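Local atomic coordinates of Ice-binding protein (PDB entry 3WP9), a protein that binds to the surface of ice crystals and inhibits their growth, and also prevents larger ice grains from forming at the expense of smaller ones. Residues A[3-8]-A[162-167]; A[46-51]-A[64-69]; A[15-20]-A[79-84]; A[126-129]-A[135-138]. All coordinates share one frame; numbering follows the deposited sequence.

Overall arrangement
The four contacts all reach the large parallel sheet of a right-handed beta-helix, but at different depths: contacts 3 and 4 are buried, contact 1 partly so, and contact 2 lies at the surface. Contact 4 joins that sheet to the small sheet facing it across the interior, through an edge-to-face aromatic pair. Contacts 1 and 3 cover the sheet's other surface, with the N-terminal residues and helix 71-89 respectively; they touch each other, and both are apolar, although only contact 1 uses a ring. Strands 163-167 and 136-140, of contacts 1 and 4, are neighbours in the sheet. Contact 2, its centre about 29 Å from that of contact 1, replaces packing with a disulfide and a water bridge.

Contact 1 (A[3-8]-A[162-167]); sequences PYAVEL and NIFWQV
Val6 lies over one face of the Phe164 ring, its CB 3.7 Å from the ring centroid and 15° off the ring normal, a CH-pi contact. The two side chains run antiparallel alongside one another, and Val6 CG2 lies over the base of the ring, 3.8 Å from Phe164 CG. The backbone of Val6 extends this cover toward the far end: its N is above the same face, 3.5 Å from Phe164 CZ, and its O comes within 3.4 Å of Phe164 CE1. Ala5 and Leu8 approach obliquely, with Ala5 CA 4.1 Å from Phe164 CE2 and Leu8 CD2 4.3 Å from Phe164 CE1. Phe164 CG is anti to its own carbonyl carbon (chi1 -57°), and chi2 of -89° sets the ring upright on its stem, broadside to the extended N-terminal chain. Replacing Phe164 with an alanine would take away the ring and would probably leave a gap between Val6 and strand 163-167, with the valine losing the surface it lies on. The Val6-Phe164 overlap lays the N-terminal residues along the large sheet of the beta-helix, beside helix 71-89, where Val6 also touches Ala84. Arg91 holds the same piece of chain through hydrogen bonds to Tyr4 O and Ala5 O, while Ile182 and Val135 add to the packing round Phe164. Between residues 3-8 and strand 163-167 themselves there is neither a hydrogen bond nor a salt bridge, which implies that their fit rests on shape and on burial of apolar surface, with directional bonds supplied by other residues.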
loop_
_atom_site.group_PDB
_atom_site.type_symbol
_atom_site.label_atom_id
_atom_site.label_comp_id
_atom_site.label_asym_id
_atom_site.label_seq_id
_atom_site.Cartn_x
_atom_site.Cartn_y
_atom_site.Cartn_z
ATOM N N PRO A 3 -10.601 -4.820 14.606
ATOM C CA PRO A 3 -9.416 -4.514 15.413
ATOM C C PRO A 3 -9.089 -3.024 15.500
ATOM O O PRO A 3 -9.746 -2.223 14.876
ATOM C CB PRO A 3 -8.306 -5.263 14.677
ATOM C CG PRO A 3 -8.748 -5.243 13.250
ATOM C CD PRO A 3 -10.258 -5.288 13.244
ATOM N N TYR A 4 -8.114 -2.648 16.326
ATOM C CA TYR A 4 -7.637 -1.263 16.358
ATOM C C TYR A 4 -6.748 -1.082 15.117
ATOM O O TYR A 4 -6.241 -2.080 14.542
ATOM C CB TYR A 4 -6.841 -0.958 17.642
ATOM C CG TYR A 4 -6.192 -2.197 18.248
ATOM C CD1 TYR A 4 -6.984 -3.261 18.700
ATOM C CD2 TYR A 4 -4.792 -2.324 18.353
ATOM C CE1 TYR A 4 -6.416 -4.418 19.229
ATOM C CE2 TYR A 4 -4.206 -3.481 18.890
ATOM C CZ TYR A 4 -5.023 -4.537 19.333
ATOM O OH TYR A 4 -4.496 -5.727 19.870
ATOM N N ALA A 5 -6.589 0.184 14.743
ATOM C CA ALA A 5 -5.714 0.563 13.622
ATOM C C ALA A 5 -4.309 -0.030 13.809
ATOM O O ALA A 5 -3.853 -0.325 14.915
ATOM C CB ALA A 5 -5.631 2.067 13.462
ATOM N N VAL A 6 -3.623 -0.201 12.690
ATOM C CA VAL A 6 -2.201 -0.504 12.694
ATOM C C VAL A 6 -1.444 0.815 12.646
ATOM O O VAL A 6 -1.566 1.578 11.682
ATOM C CB VAL A 6 -1.830 -1.383 11.505
ATOM C CG1 VAL A 6 -0.306 -1.502 11.382
ATOM C CG2 VAL A 6 -2.524 -2.746 11.576
ATOM N N GLU A 7 -0.691 1.122 13.713
ATOM C CA GLU A 7 0.144 2.324 13.758
ATOM C C GLU A 7 1.340 2.205 12.765
ATOM O O GLU A 7 2.043 1.219 12.767
ATOM C CB GLU A 7 0.675 2.614 15.173
ATOM C CG GLU A 7 -0.438 2.984 16.165
ATOM C CD GLU A 7 -1.442 4.038 15.651
ATOM O OE1 GLU A 7 -1.002 5.055 15.038
ATOM O OE2 GLU A 7 -2.681 3.851 15.873
ATOM N N LEU A 8 1.514 3.242 11.946
ATOM C CA LEU A 8 2.550 3.223 10.880
ATOM C C LEU A 8 3.793 4.012 11.272
ATOM O O LEU A 8 4.802 3.969 10.601
ATOM C CB LEU A 8 1.951 3.767 9.540
ATOM C CG LEU A 8 0.718 3.049 9.012
ATOM C CD1 LEU A 8 0.366 3.807 7.709
ATOM C CD2 LEU A 8 1.015 1.553 8.795
ATOM N N ASN A 162 -7.897 3.032 6.842
ATOM C CA ASN A 162 -8.246 1.970 7.833
ATOM C C ASN A 162 -8.283 0.558 7.380
ATOM O O ASN A 162 -8.738 -0.336 8.098
ATOM C CB ASN A 162 -9.615 2.293 8.442
ATOM C CG ASN A 162 -9.554 3.508 9.370
ATOM O OD1 ASN A 162 -8.523 3.799 10.005
ATOM N ND2 ASN A 162 -10.676 4.237 9.449
ATOM N N ILE A 163 -7.799 0.313 6.155
ATOM C CA ILE A 163 -7.795 -1.009 5.620
ATOM C C ILE A 163 -6.290 -1.375 5.443
ATOM O O ILE A 163 -5.529 -0.595 4.774
ATOM C CB ILE A 163 -8.451 -1.012 4.217
ATOM C CG1 ILE A 163 -9.963 -0.640 4.331
ATOM C CG2 ILE A 163 -8.242 -2.359 3.586
ATOM C CD1 ILE A 163 -10.680 -0.512 2.996
ATOM N N PHE A 164 -5.896 -2.471 6.100
ATOM C CA PHE A 164 -4.438 -2.863 6.147
ATOM C C PHE A 164 -4.280 -4.169 5.495
ATOM O O PHE A 164 -4.877 -5.156 5.907
ATOM C CB PHE A 164 -3.870 -2.828 7.603
ATOM C CG PHE A 164 -4.027 -1.484 8.277
ATOM C CD1 PHE A 164 -3.062 -0.456 8.187
ATOM C CD2 PHE A 164 -5.212 -1.230 8.992
ATOM C CE1 PHE A 164 -3.236 0.813 8.800
ATOM C CE2 PHE A 164 -5.401 0.021 9.568
ATOM C CZ PHE A 164 -4.434 1.033 9.512
ATOM N N TRP A 165 -3.438 -4.204 4.422
ATOM C CA TRP A 165 -3.195 -5.434 3.662
ATOM C C TRP A 165 -1.785 -5.860 4.014
ATOM O O TRP A 165 -0.803 -5.184 3.660
ATOM C CB TRP A 165 -3.248 -5.209 2.158
ATOM C CG TRP A 165 -4.581 -4.577 1.643
ATOM C CD1 TRP A 165 -4.875 -3.276 1.542
ATOM C CD2 TRP A 165 -5.648 -5.313 1.094
ATOM N NE1 TRP A 165 -6.123 -3.129 0.945
ATOM C CE2 TRP A 165 -6.611 -4.373 0.670
ATOM C CE3 TRP A 165 -5.893 -6.676 0.905
ATOM C CZ2 TRP A 165 -7.805 -4.777 0.076
ATOM C CZ3 TRP A 165 -7.029 -7.080 0.318
ATOM C CH2 TRP A 165 -8.004 -6.114 -0.091
ATOM N N GLN A 166 -1.732 -6.919 4.786
ATOM C CA GLN A 166 -0.430 -7.517 5.186
ATOM C C GLN A 166 -0.195 -8.723 4.274
ATOM O O GLN A 166 -0.887 -9.711 4.341
ATOM C CB GLN A 166 -0.505 -7.902 6.699
ATOM C CG GLN A 166 0.723 -8.714 7.161
ATOM C CD GLN A 166 0.506 -10.214 7.092
ATOM O OE1 GLN A 166 -0.527 -10.756 7.608
ATOM N NE2 GLN A 166 1.455 -10.901 6.519
ATOM N N VAL A 167 0.813 -8.598 3.394
ATOM C CA VAL A 167 0.996 -9.576 2.313
ATOM C C VAL A 167 2.415 -10.120 2.461
ATOM O O VAL A 167 3.422 -9.427 2.332
ATOM C CB VAL A 167 0.827 -8.894 0.933
ATOM C CG1 VAL A 167 0.946 -9.931 -0.168
ATOM C CG2 VAL A 167 -0.568 -8.132 0.879
#

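Contact 2 (A[46-51]-A[64-69]); sequences LNCDEV and LPCSIN
The disulfide of the protein forms this contact, linking Cys48 and Cys66, and with them two surface loops of the beta-helix. The SG atoms of Cys48 and Cys66 are 2.1 Å apart with chi3 at -79°, a left-handed bridge. Cys66 SG sits between its backbone N and carbonyl carbon (chi1 73°), which turns it back toward Cys48. Cys48 SG also rests against the turn before Cys66, 3.7 Å from Leu64 C and 4.0 Å from Pro65 CD, where a cis peptide bond precedes the proline. One water forms a second link: it accepts from Cys48 N at 2.8 Å and donates to Leu64 O at 3.0 Å. The short 3-10 segment bearing Cys48 is shaped from within. Asn47 OD1 takes a nearly straight bond from Asp49 N, 3.0 Å long and on an in-plane lone pair, making an Asx turn, while Asn47 N donates to Glu50 OE2 over 2.7 Å, using the anti lone pair of that carboxylate. The other carboxylate oxygen, Glu50 OE1, accepts from Ser28 N, fastening the loop to the chain ahead of strand 29-31. Leu46 packs on Met55 and Ile22. On the other side of the bridge, strand 67-69 is the outermost strand at one end of the large parallel sheet, bonded through Ile68 to strand 55-57 and followed directly by helix 71-89.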
loop_
_atom_site.group_PDB
_atom_site.type_symbol
_atom_site.label_atom_id
_atom_site.label_comp_id
_atom_site.label_asym_id
_atom_site.label_seq_id
_atom_site.Cartn_x
_atom_site.Cartn_y
_atom_site.Cartn_z
ATOM N N LEU A 46 11.853 7.626 -10.020
ATOM C CA LEU A 46 10.801 8.554 -10.449
ATOM C C LEU A 46 11.438 9.901 -10.770
ATOM O O LEU A 46 12.527 10.267 -10.184
ATOM C CB LEU A 46 9.841 8.819 -9.243
ATOM C CG LEU A 46 8.775 7.745 -8.929
ATOM C CD1 LEU A 46 8.214 7.824 -7.512
ATOM C CD2 LEU A 46 7.611 7.970 -9.908
ATOM N N ASN A 47 10.732 10.654 -11.618
ATOM C CA ASN A 47 11.164 11.980 -12.062
ATOM C C ASN A 47 10.564 12.968 -11.052
ATOM O O ASN A 47 9.522 12.728 -10.513
ATOM C CB ASN A 47 10.699 12.304 -13.478
ATOM C CG ASN A 47 11.348 13.582 -14.024
ATOM O OD1 ASN A 47 11.049 14.709 -13.575
ATOM N ND2 ASN A 47 12.271 13.415 -14.963
ATOM N N CYS A 48 11.298 14.048 -10.744
ATOM C CA CYS A 48 10.826 15.012 -9.777
ATOM C C CYS A 48 9.449 15.525 -10.165
ATOM O O CYS A 48 8.607 15.805 -9.295
ATOM C CB CYS A 48 11.870 16.122 -9.640
ATOM S SG CYS A 48 13.293 15.520 -8.705
ATOM N N ASP A 49 9.148 15.585 -11.448
ATOM C CA ASP A 49 7.810 16.076 -11.873
ATOM C C ASP A 49 6.660 15.077 -11.644
ATOM O O ASP A 49 5.475 15.385 -11.802
ATOM C CB ASP A 49 7.821 16.622 -13.306
ATOM C CG ASP A 49 8.340 15.598 -14.358
ATOM O OD1 ASP A 49 8.043 14.379 -14.296
ATOM O OD2 ASP A 49 9.071 16.023 -15.290
ATOM N N GLU A 50 6.991 13.870 -11.244
ATOM C CA GLU A 50 5.945 12.912 -10.971
ATOM C C GLU A 50 5.533 12.868 -9.481
ATOM O O GLU A 50 4.594 12.125 -9.152
ATOM C CB GLU A 50 6.368 11.480 -11.422
ATOM C CG GLU A 50 6.714 11.419 -12.891
ATOM C CD GLU A 50 7.285 10.071 -13.249
ATOM O OE1 GLU A 50 6.468 9.191 -13.673
ATOM O OE2 GLU A 50 8.517 9.876 -13.027
ATOM N N VAL A 51 6.213 13.602 -8.589
ATOM C CA VAL A 51 5.945 13.514 -7.157
ATOM C C VAL A 51 5.493 14.935 -6.697
ATOM O O VAL A 51 6.240 15.909 -6.920
ATOM C CB VAL A 51 7.180 12.999 -6.361
ATOM C CG1 VAL A 51 6.894 12.869 -4.876
ATOM C CG2 VAL A 51 7.588 11.602 -6.879
ATOM N N LEU A 64 17.384 14.606 -9.407
ATOM C CA LEU A 64 17.667 16.017 -9.292
ATOM C C LEU A 64 16.553 16.748 -10.005
ATOM O O LEU A 64 16.084 16.295 -11.061
ATOM C CB LEU A 64 19.019 16.297 -9.954
ATOM C CG LEU A 64 20.188 15.448 -9.426
ATOM C CD1 LEU A 64 21.471 15.503 -10.260
ATOM C CD2 LEU A 64 20.482 15.824 -7.977
ATOM N N PRO A 65 16.172 17.899 -9.486
ATOM C CA PRO A 65 16.849 18.576 -8.372
ATOM C C PRO A 65 16.265 18.313 -6.980
ATOM O O PRO A 65 16.875 18.702 -5.979
ATOM C CB PRO A 65 16.592 20.040 -8.719
ATOM C CG PRO A 65 15.186 20.002 -9.252
ATOM C CD PRO A 65 15.130 18.777 -10.095
ATOM N N CYS A 66 15.087 17.675 -6.943
ATOM C CA CYS A 66 14.200 17.662 -5.783
ATOM C C CYS A 66 14.574 16.690 -4.658
ATOM O O CYS A 66 14.099 16.848 -3.530
ATOM C CB CYS A 66 12.792 17.357 -6.255
ATOM S SG CYS A 66 12.639 15.597 -6.742
ATOM N N SER A 67 15.407 15.682 -4.902
ATOM C CA SER A 67 15.545 14.707 -3.825
ATOM C C SER A 67 16.317 15.291 -2.637
ATOM O O SER A 67 17.149 16.206 -2.817
ATOM C CB SER A 67 16.158 13.385 -4.286
ATOM O OG SER A 67 17.490 13.559 -4.761
ATOM N N ILE A 68 16.059 14.725 -1.451
ATOM C CA ILE A 68 16.589 15.252 -0.183
ATOM C C ILE A 68 17.369 14.160 0.522
ATOM O O ILE A 68 16.868 13.027 0.736
ATOM C CB ILE A 68 15.434 15.741 0.688
ATOM C CG1 ILE A 68 14.780 16.956 -0.009
ATOM C CG2 ILE A 68 16.013 16.057 2.065
ATOM C CD1 ILE A 68 13.318 17.208 0.321
ATOM N N ASN A 69 18.636 14.453 0.757
ATOM C CA ASN A 69 19.525 13.509 1.428
ATOM C C ASN A 69 19.123 13.475 2.913
ATOM O O ASN A 69 19.436 14.393 3.674
ATOM C CB ASN A 69 20.984 13.998 1.255
ATOM C CG ASN A 69 22.006 12.977 1.678
ATOM O OD1 ASN A 69 21.712 12.090 2.475
ATOM N ND2 ASN A 69 23.229 13.079 1.141
HETATM O O HOH W 1 13.855 14.476 -11.837
#

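Contact 3 (A[15-20]-A[79-84])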
loop_
_atom_site.group_PDB
_atom_site.type_symbol
_atom_site.label_atom_id
_atom_site.label_comp_id
_atom_site.label_asym_id
_atom_site.label_seq_id
_atom_site.Cartn_x
_atom_site.Cartn_y
_atom_site.Cartn_z
ATOM N N THR A 15 3.720 8.008 0.978
ATOM C CA THR A 15 2.809 7.368 0.025
ATOM C C THR A 15 3.404 6.134 -0.686
ATOM O O THR A 15 2.687 5.100 -0.884
ATOM C CB THR A 15 2.322 8.395 -0.978
ATOM O OG1 THR A 15 1.603 9.428 -0.246
ATOM C CG2 THR A 15 1.401 7.712 -1.962
ATOM N N ILE A 16 4.732 6.226 -0.860
ATOM C CA ILE A 16 5.527 5.025 -1.330
ATOM C C ILE A 16 6.805 5.015 -0.503
ATOM O O ILE A 16 7.514 6.025 -0.507
ATOM C CB ILE A 16 5.851 5.071 -2.854
ATOM C CG1 ILE A 16 4.583 5.243 -3.694
ATOM C CG2 ILE A 16 6.499 3.722 -3.240
ATOM C CD1 ILE A 16 4.775 5.473 -5.207
ATOM N N LEU A 17 7.114 3.870 0.101
ATOM C CA LEU A 17 8.356 3.675 0.844
ATOM C C LEU A 17 8.748 2.276 0.457
ATOM O O LEU A 17 7.965 1.380 0.510
ATOM C CB LEU A 17 8.132 3.745 2.387
ATOM C CG LEU A 17 9.473 3.577 3.176
ATOM C CD1 LEU A 17 10.455 4.704 2.882
ATOM C CD2 LEU A 17 9.121 3.468 4.646
ATOM N N SER A 18 10.000 2.097 0.055
ATOM C CA SER A 18 10.538 0.751 -0.199
ATOM C C SER A 18 11.976 0.623 0.307
ATOM O O SER A 18 12.636 1.665 0.626
ATOM C CB SER A 18 10.530 0.464 -1.719
ATOM O OG SER A 18 11.535 1.237 -2.344
ATOM N N LYS A 19 12.487 -0.592 0.217
ATOM C CA LYS A 19 13.891 -0.817 0.653
ATOM C C LYS A 19 14.857 -0.944 -0.477
ATOM O O LYS A 19 16.092 -0.748 -0.298
ATOM C CB LYS A 19 13.959 -2.071 1.478
ATOM C CG LYS A 19 13.167 -1.868 2.777
ATOM C CD LYS A 19 13.297 -2.961 3.793
ATOM C CE LYS A 19 14.747 -3.193 4.182
ATOM N NZ LYS A 19 14.704 -4.255 5.243
ATOM N N SER A 20 14.345 -1.299 -1.659
ATOM C CA SER A 20 15.254 -1.638 -2.718
ATOM C C SER A 20 14.962 -0.960 -4.060
ATOM O O SER A 20 15.423 -1.460 -5.096
ATOM C CB SER A 20 15.417 -3.149 -2.836
ATOM O OG SER A 20 14.328 -3.633 -3.539
ATOM N N SER A 79 12.146 1.335 9.531
ATOM C CA SER A 79 11.913 0.614 10.823
ATOM C C SER A 79 10.447 0.502 11.200
ATOM O O SER A 79 9.957 -0.591 11.481
ATOM C CB SER A 79 12.589 1.416 11.958
ATOM O OG SER A 79 13.926 1.006 11.959
ATOM N N ASP A 80 9.738 1.640 11.204
ATOM C CA ASP A 80 8.275 1.697 11.544
ATOM C C ASP A 80 7.425 0.892 10.549
ATOM O O ASP A 80 6.364 0.341 10.905
ATOM C CB ASP A 80 7.791 3.137 11.603
ATOM C CG ASP A 80 8.292 3.846 12.867
ATOM O OD1 ASP A 80 8.684 3.089 13.771
ATOM O OD2 ASP A 80 8.288 5.117 12.892
ATOM N N MET A 81 7.907 0.818 9.298
ATOM C CA MET A 81 7.189 0.007 8.291
ATOM C C MET A 81 7.298 -1.466 8.704
ATOM O O MET A 81 6.298 -2.217 8.641
ATOM C CB MET A 81 7.756 0.220 6.891
ATOM C CG MET A 81 7.370 -0.965 5.960
ATOM S SD MET A 81 7.866 -0.731 4.233
ATOM C CE MET A 81 9.683 -0.703 4.322
ATOM N N GLY A 82 8.472 -1.887 9.173
ATOM C CA GLY A 82 8.574 -3.312 9.580
ATOM C C GLY A 82 7.820 -3.660 10.859
ATOM O O GLY A 82 7.239 -4.748 10.941
ATOM N N ILE A 83 7.797 -2.715 11.805
ATOM C CA ILE A 83 6.978 -2.815 12.987
ATOM C C ILE A 83 5.495 -2.914 12.594
ATOM O O ILE A 83 4.785 -3.766 13.115
ATOM C CB ILE A 83 7.236 -1.583 13.952
ATOM C CG1 ILE A 83 8.680 -1.679 14.501
ATOM C CG2 ILE A 83 6.146 -1.496 15.031
ATOM C CD1 ILE A 83 9.276 -0.371 14.986
ATOM N N ALA A 84 5.037 -2.049 11.662
ATOM C CA ALA A 84 3.637 -2.112 11.157
ATOM C C ALA A 84 3.259 -3.431 10.550
ATOM O O ALA A 84 2.164 -4.009 10.826
ATOM C CB ALA A 84 3.321 -0.981 10.211
#
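No ring or other flat group takes part where Leu17 and Met81 meet; the contact has no faces or edges, being made by flexible aliphatic chains and a thioether. Leu17 CD2 comes to 4.2 Å from Met81 CB, close to the helix backbone, and the two side chains cross obliquely. Farther out, the methyl of Met81 finds a second partner, with Met81 CE 4.0 Å from Lys19 CG. Met81 runs extended through chi2 and then bends at chi3 (65°), a turn that carries CE across to the lysine stem. Lys19 meets the methionine through CG, near the root of its chain, and not through its ammonium group. These residues join strand 14-18 to helix 71-89, the single long helix that lies along the outside of the right-handed beta-helix and covers part of its large parallel sheet. Leu17 is on the helix side of the strand, where Leu74, Ala77 and Val78 also touch it, whereas Ile16 and Ser18 are directed to the interior and meet Val207. Met81 reaches Leu202 on the adjoining strand as well, and Val78 lies against Lys19. Asp80, beside the methionine on the helix, accepts a hydrogen bond from Glu10 N.

Contact 4 (A[126-129]-A[135-138])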
loop_
_atom_site.group_PDB
_atom_site.type_symbol
_atom_site.label_atom_id
_atom_site.label_comp_id
_atom_site.label_asym_id
_atom_site.label_seq_id
_atom_site.Cartn_x
_atom_site.Cartn_y
_atom_site.Cartn_z
ATOM N N VAL A 126 -14.668 -5.783 -5.158
ATOM C CA VAL A 126 -14.898 -6.218 -3.782
ATOM C C VAL A 126 -15.203 -4.963 -2.984
ATOM O O VAL A 126 -14.631 -3.889 -3.204
ATOM C CB VAL A 126 -13.601 -6.885 -3.182
ATOM C CG1 VAL A 126 -12.447 -5.899 -3.224
ATOM C CG2 VAL A 126 -13.866 -7.263 -1.705
ATOM N N THR A 127 -16.156 -5.052 -2.012
ATOM C CA THR A 127 -16.547 -3.917 -1.242
ATOM C C THR A 127 -16.236 -4.105 0.229
ATOM O O THR A 127 -16.343 -5.231 0.756
ATOM C CB THR A 127 -18.064 -3.616 -1.408
ATOM O OG1 THR A 127 -18.360 -3.475 -2.799
ATOM C CG2 THR A 127 -18.528 -2.401 -0.598
ATOM N N PHE A 128 -15.843 -3.016 0.766
ATOM C CA PHE A 128 -15.580 -2.805 2.220
ATOM C C PHE A 128 -16.630 -1.801 2.740
ATOM O O PHE A 128 -16.574 -0.621 2.395
ATOM C CB PHE A 128 -14.173 -2.219 2.460
ATOM C CG PHE A 128 -13.033 -3.219 2.206
ATOM C CD1 PHE A 128 -12.391 -3.839 3.299
ATOM C CD2 PHE A 128 -12.607 -3.530 0.916
ATOM C CE1 PHE A 128 -11.373 -4.790 3.117
ATOM C CE2 PHE A 128 -11.580 -4.489 0.699
ATOM C CZ PHE A 128 -10.983 -5.147 1.806
ATOM N N ASN A 129 -17.508 -2.300 3.648
ATOM C CA ASN A 129 -18.582 -1.506 4.197
ATOM C C ASN A 129 -18.449 -1.351 5.730
ATOM O O ASN A 129 -18.420 -2.371 6.447
ATOM C CB ASN A 129 -19.916 -2.150 3.887
ATOM C CG ASN A 129 -21.072 -1.278 4.365
ATOM O OD1 ASN A 129 -21.334 -0.238 3.797
ATOM N ND2 ASN A 129 -21.724 -1.691 5.449
ATOM N N VAL A 135 -12.180 -0.769 11.036
ATOM C CA VAL A 135 -10.847 -1.179 10.610
ATOM C C VAL A 135 -10.934 -2.599 10.064
ATOM O O VAL A 135 -11.666 -3.502 10.568
ATOM C CB VAL A 135 -9.849 -1.021 11.781
ATOM C CG1 VAL A 135 -8.482 -1.662 11.445
ATOM C CG2 VAL A 135 -9.647 0.416 12.128
ATOM N N TRP A 136 -10.163 -2.814 8.967
ATOM C CA TRP A 136 -9.993 -4.124 8.389
ATOM C C TRP A 136 -8.498 -4.424 8.328
ATOM O O TRP A 136 -7.713 -3.559 8.005
ATOM C CB TRP A 136 -10.501 -4.183 6.929
ATOM C CG TRP A 136 -11.977 -3.988 6.713
ATOM C CD1 TRP A 136 -12.890 -4.943 6.399
ATOM C CD2 TRP A 136 -12.672 -2.744 6.789
ATOM N NE1 TRP A 136 -14.133 -4.352 6.244
ATOM C CE2 TRP A 136 -14.026 -3.015 6.502
ATOM C CE3 TRP A 136 -12.278 -1.424 7.049
ATOM C CZ2 TRP A 136 -15.005 -2.001 6.492
ATOM C CZ3 TRP A 136 -13.270 -0.395 7.066
ATOM C CH2 TRP A 136 -14.589 -0.715 6.781
ATOM N N ILE A 137 -8.162 -5.594 8.840
ATOM C CA ILE A 137 -6.840 -6.095 8.674
ATOM C C ILE A 137 -6.881 -7.404 7.892
ATOM O O ILE A 137 -7.539 -8.413 8.247
ATOM C CB ILE A 137 -6.079 -6.162 10.060
ATOM C CG1 ILE A 137 -5.932 -4.775 10.776
ATOM C CG2 ILE A 137 -4.758 -6.896 9.830
ATOM C CD1 ILE A 137 -5.246 -4.935 12.120
ATOM N N MET A 138 -6.165 -7.387 6.732
ATOM C CA MET A 138 -6.146 -8.487 5.827
ATOM C C MET A 138 -4.788 -9.191 5.922
ATOM O O MET A 138 -3.801 -8.677 5.491
ATOM C CB MET A 138 -6.435 -8.026 4.382
ATOM C CG MET A 138 -7.458 -6.897 4.323
ATOM S SD MET A 138 -9.088 -7.420 4.767
ATOM C CE MET A 138 -9.478 -8.540 3.493
#
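A T-shaped aromatic pair, Phe128 against Trp136, forms a buried contact across the interior of the beta-helix, between two of its sheets. The edge of the phenylalanine meets the face of the indole: the Phe128 ring and the five-membered ring of Trp136 have centroids 4.7 Å apart and planes at 78°. Phe128 CD1 leads, 3.3 Å from Trp136 CD1 and 3.4 Å from Trp136 CG, tight spacing for a ring edge. Strand 126-129 belongs to a small parallel sheet, strand 136-138 to the large one; the axes of these short segments come within 10.6 Å, with 141° between their N-to-C directions. This is a separation between walls of a beta-helix coil, bridged by side chains with no hydrogen bond between the two segments. Trp136 CG is anti to its carbonyl carbon (chi1 -65°), which sends the indole across this interior. Its far end reaches the opposing backbone, where Asn129 O lies at the indole edge, 3.4 Å from Trp136 CZ2. The indole NE1 donates to Leu109 O on a neighbouring strand of the small sheet, which helps to set the rotation of the ring and satisfies its buried N-H. A leucine in place of Trp136 would probably leave Leu109 O without this donor and the edge of Phe128 without an aromatic face to meet. Met138 adds a Met-aromatic contact at another part of the phenylalanine rim: its chain bends at chi2 and chi3, bringing SD near the ring plane, 3.9 Å from Phe128 CE1. Ile163 touches both rings from the next strand of the large sheet, and Val152 packs on Phe128.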